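Local coordinates for flavin prenyltransferase UbiX (Methanocaldococcus jannaschii, PDB 6M8V), which probably transfers a dimethylallyl group from dimethylallyl phosphate to the flavin of FMN, making the prenylated cofactor used by UbiD decarboxylases, at residues S71-V82 with I107-M118. Sequence-based numbering, arbitrary orientation.
Sequences SGSNKFDAVVVV and IALKERRKLIIM. With PO4 (phosphate ion), chain C.
R113 reaches along the loop before strand 78-81 and lies over one face of the F76 ring. R113 CD sits 3.8 Å from the centroid of the F76 ring, a CH-pi contact. R113 CZ stands 4.6 Å from the centroid of the F76 ring, a cation-pi contact. The guanidinium is nearly upright on the ring, the two planes 84° apart. R113 NH1 and NH2 both grip N74 O; the bond from R113 NH1 to N74 O is 3.0 Å and lies in the carbonyl plane, on a lone pair. R113 NH2 also bonds G72 O at 3.2 Å. An extended chain from CG to NE (chi2 163°, chi3 -170°) carries the group this far. E111 CG covers the guanidinium face opposite F76 N. The F76 ring also meets I107 CG2, and A108 CB at its edge.

Beyond this loop the strands pair in parallel, and four backbone bonds join them, from V79 N to K114 O through M118 N to V81 O. V79 and V81 share a sheet face with L115 and I117. V79 CB meets L115 CD1 at 3.8 Å.

At the other end, a phosphate ion accepts bonds from G72 N, S71 OG and K110 NZ, and is also hydrogen-bonded to Y150 of a second subunit. S71 OG also accepts from S73 N, an ST turn. K110 NZ bridges to E111 OE2 at 2.8 Å; their second partners are E121 of a third subunit and R166 of the second. Y150 and R166 are predicted to bind dimethylallyl phosphate, so the ion probably marks the site of the substrate's phosphate.

The contact closes a right-handed beta-alpha-beta crossover of the Rossmann-like flavoprotein fold. Strand 2-7 flanks strand 78-84 on its other edge, while helix 156-171 packs on A78 and I116, helix 13-22 on V80, and helix 100-110 on V79, V81 and L115.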
loop_
_atom_site.group_PDB
_atom_site.type_symbol
_atom_site.label_atom_id
_atom_site.label_comp_id
_atom_site.label_asym_id
_atom_site.label_seq_id
_atom_site.Cartn_x
_atom_site.Cartn_y
_atom_site.Cartn_z
ATOM N N SER A 71 28.960 13.568 -12.056
ATOM C CA SER A 71 28.630 14.486 -10.977
ATOM C C SER A 71 27.507 15.413 -11.407
ATOM O O SER A 71 27.480 15.881 -12.550
ATOM C CB SER A 71 29.838 15.320 -10.561
ATOM O OG SER A 71 29.437 16.412 -9.754
ATOM N N GLY A 72 26.587 15.683 -10.477
ATOM C CA GLY A 72 25.521 16.633 -10.739
ATOM C C GLY A 72 25.997 18.062 -10.865
ATOM O O GLY A 72 25.263 18.903 -11.399
ATOM N N SER A 73 27.208 18.358 -10.384
ATOM C CA SER A 73 27.759 19.699 -10.549
ATOM C C SER A 73 27.942 20.046 -12.022
ATOM O O SER A 73 27.924 21.227 -12.389
ATOM C CB SER A 73 29.090 19.816 -9.804
ATOM O OG SER A 73 30.074 18.965 -10.375
ATOM N N ASN A 74 28.125 19.041 -12.871
ATOM C CA ASN A 74 28.162 19.235 -14.312
ATOM C C ASN A 74 26.769 19.021 -14.901
ATOM O O ASN A 74 25.934 18.306 -14.342
ATOM C CB ASN A 74 29.176 18.288 -14.958
ATOM C CG ASN A 74 30.587 18.509 -14.436
ATOM O OD1 ASN A 74 31.021 19.646 -14.272
ATOM N ND2 ASN A 74 31.305 17.422 -14.170
ATOM N N LYS A 75 26.521 19.651 -16.045
ATOM C CA LYS A 75 25.163 19.776 -16.551
ATOM C C LYS A 75 24.982 19.052 -17.881
ATOM O O LYS A 75 25.926 18.891 -18.660
ATOM C CB LYS A 75 24.780 21.253 -16.690
ATOM C CG LYS A 75 24.999 22.041 -15.403
ATOM C CD LYS A 75 24.103 23.262 -15.325
ATOM C CE LYS A 75 23.245 23.233 -14.069
ATOM N NZ LYS A 75 21.889 23.814 -14.300
ATOM N N PHE A 76 23.752 18.588 -18.105
ATOM C CA PHE A 76 23.318 18.063 -19.390
ATOM C C PHE A 76 21.814 18.259 -19.493
ATOM O O PHE A 76 21.139 18.576 -18.509
ATOM C CB PHE A 76 23.704 16.587 -19.578
ATOM C CG PHE A 76 23.218 15.670 -18.481
ATOM C CD1 PHE A 76 21.898 15.237 -18.442
ATOM C CD2 PHE A 76 24.095 15.214 -17.507
ATOM C CE1 PHE A 76 21.460 14.385 -17.439
ATOM C CE2 PHE A 76 23.665 14.359 -16.504
ATOM C CZ PHE A 76 22.349 13.944 -16.469
ATOM N N ASP A 77 21.287 18.069 -20.701
ATOM C CA ASP A 77 19.869 18.300 -20.946
ATOM C C ASP A 77 19.026 17.032 -20.913
ATOM O O ASP A 77 17.883 17.081 -20.448
ATOM C CB ASP A 77 19.676 18.996 -22.297
ATOM C CG ASP A 77 20.216 20.411 -22.299
ATOM O OD1 ASP A 77 19.841 21.190 -21.398
ATOM O OD2 ASP A 77 21.024 20.738 -23.194
ATOM N N ALA A 78 19.552 15.904 -21.388
ATOM C CA ALA A 78 18.738 14.702 -21.491
ATOM C C ALA A 78 19.629 13.472 -21.531
ATOM O O ALA A 78 20.773 13.525 -21.994
ATOM C CB ALA A 78 17.842 14.740 -22.734
ATOM N N VAL A 79 19.079 12.364 -21.042
ATOM C CA VAL A 79 19.700 11.050 -21.121
ATOM C C VAL A 79 18.777 10.145 -21.918
ATOM O O VAL A 79 17.559 10.158 -21.714
ATOM C CB VAL A 79 19.955 10.451 -19.722
ATOM C CG1 VAL A 79 20.675 9.116 -19.836
ATOM C CG2 VAL A 79 20.747 11.416 -18.883
ATOM N N VAL A 80 19.351 9.367 -22.829
ATOM C CA VAL A 80 18.606 8.357 -23.568
ATOM C C VAL A 80 19.321 7.029 -23.389
ATOM O O VAL A 80 20.479 6.885 -23.796
ATOM C CB VAL A 80 18.467 8.693 -25.062
ATOM C CG1 VAL A 80 17.490 7.720 -25.723
ATOM C CG2 VAL A 80 17.997 10.128 -25.243
ATOM N N VAL A 81 18.639 6.068 -22.780
ATOM C CA VAL A 81 19.150 4.715 -22.628
ATOM C C VAL A 81 18.483 3.884 -23.718
ATOM O O VAL A 81 17.299 3.546 -23.622
ATOM C CB VAL A 81 18.883 4.160 -21.228
ATOM C CG1 VAL A 81 19.651 2.864 -21.019
ATOM C CG2 VAL A 81 19.271 5.191 -20.178
ATOM N N VAL A 82 19.243 3.570 -24.765
ATOM C CA VAL A 82 18.709 2.875 -25.934
ATOM C C VAL A 82 19.740 1.887 -26.469
ATOM O O VAL A 82 20.876 2.278 -26.776
ATOM C CB VAL A 82 18.288 3.867 -27.031
ATOM C CG1 VAL A 82 19.406 4.870 -27.315
ATOM C CG2 VAL A 82 17.916 3.117 -28.292
ATOM N N ILE A 107 21.626 10.797 -11.607
ATOM C CA ILE A 107 21.856 12.237 -11.601
ATOM C C ILE A 107 20.707 12.957 -12.293
ATOM O O ILE A 107 20.192 13.968 -11.799
ATOM C CB ILE A 107 23.205 12.563 -12.270
ATOM C CG1 ILE A 107 24.368 12.221 -11.332
ATOM C CG2 ILE A 107 23.253 14.022 -12.720
ATOM C CD1 ILE A 107 25.730 12.245 -12.016
ATOM N N ALA A 108 20.294 12.446 -13.454
ATOM C CA ALA A 108 19.177 13.052 -14.168
ATOM C C ALA A 108 17.940 13.133 -13.287
ATOM O O ALA A 108 17.208 14.132 -13.322
ATOM C CB ALA A 108 18.881 12.265 -15.447
ATOM N N LEU A 109 17.699 12.101 -12.471
ATOM C CA LEU A 109 16.504 12.105 -11.632
ATOM C C LEU A 109 16.637 13.098 -10.481
ATOM O O LEU A 109 15.686 13.826 -10.176
ATOM C CB LEU A 109 16.215 10.692 -11.109
ATOM C CG LEU A 109 15.726 9.666 -12.148
ATOM C CD1 LEU A 109 15.806 8.231 -11.625
ATOM C CD2 LEU A 109 14.303 9.974 -12.608
ATOM N N LYS A 110 17.800 13.153 -9.829
ATOM C CA LYS A 110 17.933 14.094 -8.720
ATOM C C LYS A 110 18.012 15.538 -9.211
ATOM O O LYS A 110 17.497 16.438 -8.542
ATOM C CB LYS A 110 19.144 13.745 -7.848
ATOM C CG LYS A 110 20.513 14.157 -8.396
ATOM C CD LYS A 110 21.631 13.429 -7.644
ATOM C CE LYS A 110 23.021 13.922 -8.036
ATOM N NZ LYS A 110 23.333 15.262 -7.467
ATOM N N GLU A 111 18.619 15.780 -10.373
ATOM C CA GLU A 111 18.706 17.130 -10.922
ATOM C C GLU A 111 17.501 17.492 -11.781
ATOM O O GLU A 111 17.467 18.592 -12.344
ATOM C CB GLU A 111 19.993 17.298 -11.741
ATOM C CG GLU A 111 21.284 16.931 -11.002
ATOM C CD GLU A 111 21.638 17.898 -9.877
ATOM O OE1 GLU A 111 21.237 19.077 -9.945
ATOM O OE2 GLU A 111 22.334 17.480 -8.926
ATOM N N ARG A 112 16.524 16.590 -11.896
ATOM C CA ARG A 112 15.290 16.830 -12.647
ATOM C C ARG A 112 15.572 17.135 -14.116
ATOM O O ARG A 112 14.974 18.031 -14.709
ATOM C CB ARG A 112 14.458 17.945 -12.010
ATOM C CG ARG A 112 14.146 17.727 -10.542
ATOM C CD ARG A 112 13.278 16.481 -10.293
ATOM N NE ARG A 112 12.865 16.416 -8.888
ATOM C CZ ARG A 112 11.876 15.665 -8.413
ATOM N NH1 ARG A 112 11.167 14.880 -9.218
ATOM N NH2 ARG A 112 11.597 15.700 -7.117
ATOM N N ARG A 113 16.487 16.378 -14.710
ATOM C CA ARG A 113 16.753 16.440 -16.138
ATOM C C ARG A 113 16.029 15.299 -16.842
ATOM O O ARG A 113 15.716 14.269 -16.243
ATOM C CB ARG A 113 18.260 16.385 -16.408
ATOM C CG ARG A 113 19.023 17.528 -15.737
ATOM C CD ARG A 113 20.517 17.270 -15.638
ATOM N NE ARG A 113 21.184 18.264 -14.795
ATOM C CZ ARG A 113 22.468 18.212 -14.443
ATOM N NH1 ARG A 113 23.236 17.215 -14.860
ATOM N NH2 ARG A 113 22.988 19.157 -13.670
ATOM N N LYS A 114 15.758 15.498 -18.128
ATOM C CA LYS A 114 14.939 14.550 -18.872
ATOM C C LYS A 114 15.644 13.201 -19.008
ATOM O O LYS A 114 16.807 13.129 -19.412
ATOM C CB LYS A 114 14.611 15.120 -20.249
ATOM C CG LYS A 114 13.847 14.173 -21.151
ATOM C CD LYS A 114 13.398 14.872 -22.423
ATOM C CE LYS A 114 12.337 15.922 -22.134
ATOM N NZ LYS A 114 11.925 16.623 -23.385
ATOM N N LEU A 115 14.927 12.127 -18.678
ATOM C CA LEU A 115 15.456 10.772 -18.748
ATOM C C LEU A 115 14.522 9.925 -19.599
ATOM O O LEU A 115 13.341 9.762 -19.262
ATOM C CB LEU A 115 15.609 10.170 -17.345
ATOM C CG LEU A 115 15.987 8.688 -17.217
ATOM C CD1 LEU A 115 17.311 8.399 -17.911
ATOM C CD2 LEU A 115 16.044 8.266 -15.740
ATOM N N ILE A 116 15.053 9.385 -20.692
ATOM C CA ILE A 116 14.330 8.498 -21.596
ATOM C C ILE A 116 14.975 7.124 -21.527
ATOM O O ILE A 116 16.191 6.998 -21.700
ATOM C CB ILE A 116 14.359 9.018 -23.043
ATOM C CG1 ILE A 116 13.781 10.434 -23.131
ATOM C CG2 ILE A 116 13.639 8.040 -23.973
ATOM C CD1 ILE A 116 13.961 11.081 -24.501
ATOM N N ILE A 117 14.165 6.095 -21.295
ATOM C CA ILE A 117 14.646 4.717 -21.286
ATOM C C ILE A 117 13.810 3.915 -22.267
ATOM O O ILE A 117 12.597 4.119 -22.376
ATOM C CB ILE A 117 14.595 4.089 -19.877
ATOM C CG1 ILE A 117 13.167 4.068 -19.344
ATOM C CG2 ILE A 117 15.488 4.861 -18.919
ATOM C CD1 ILE A 117 12.981 3.169 -18.133
ATOM N N MET A 118 14.460 2.996 -22.980
ATOM C CA MET A 118 13.820 2.185 -24.017
ATOM C C MET A 118 14.044 0.710 -23.717
ATOM O O MET A 118 14.877 0.050 -24.354
ATOM C CB MET A 118 14.364 2.559 -25.397
ATOM C CG MET A 118 14.455 4.062 -25.586
ATOM S SD MET A 118 14.658 4.576 -27.293
ATOM C CE MET A 118 13.134 3.992 -28.035
HETATM P P PO4 C . 27.445 15.399 -6.928
HETATM O O1 PO4 C . 28.689 14.958 -7.666
HETATM O O2 PO4 C . 27.653 16.765 -6.315
HETATM O O3 PO4 C . 26.279 15.468 -7.888
HETATM O O4 PO4 C . 27.154 14.393 -5.837
#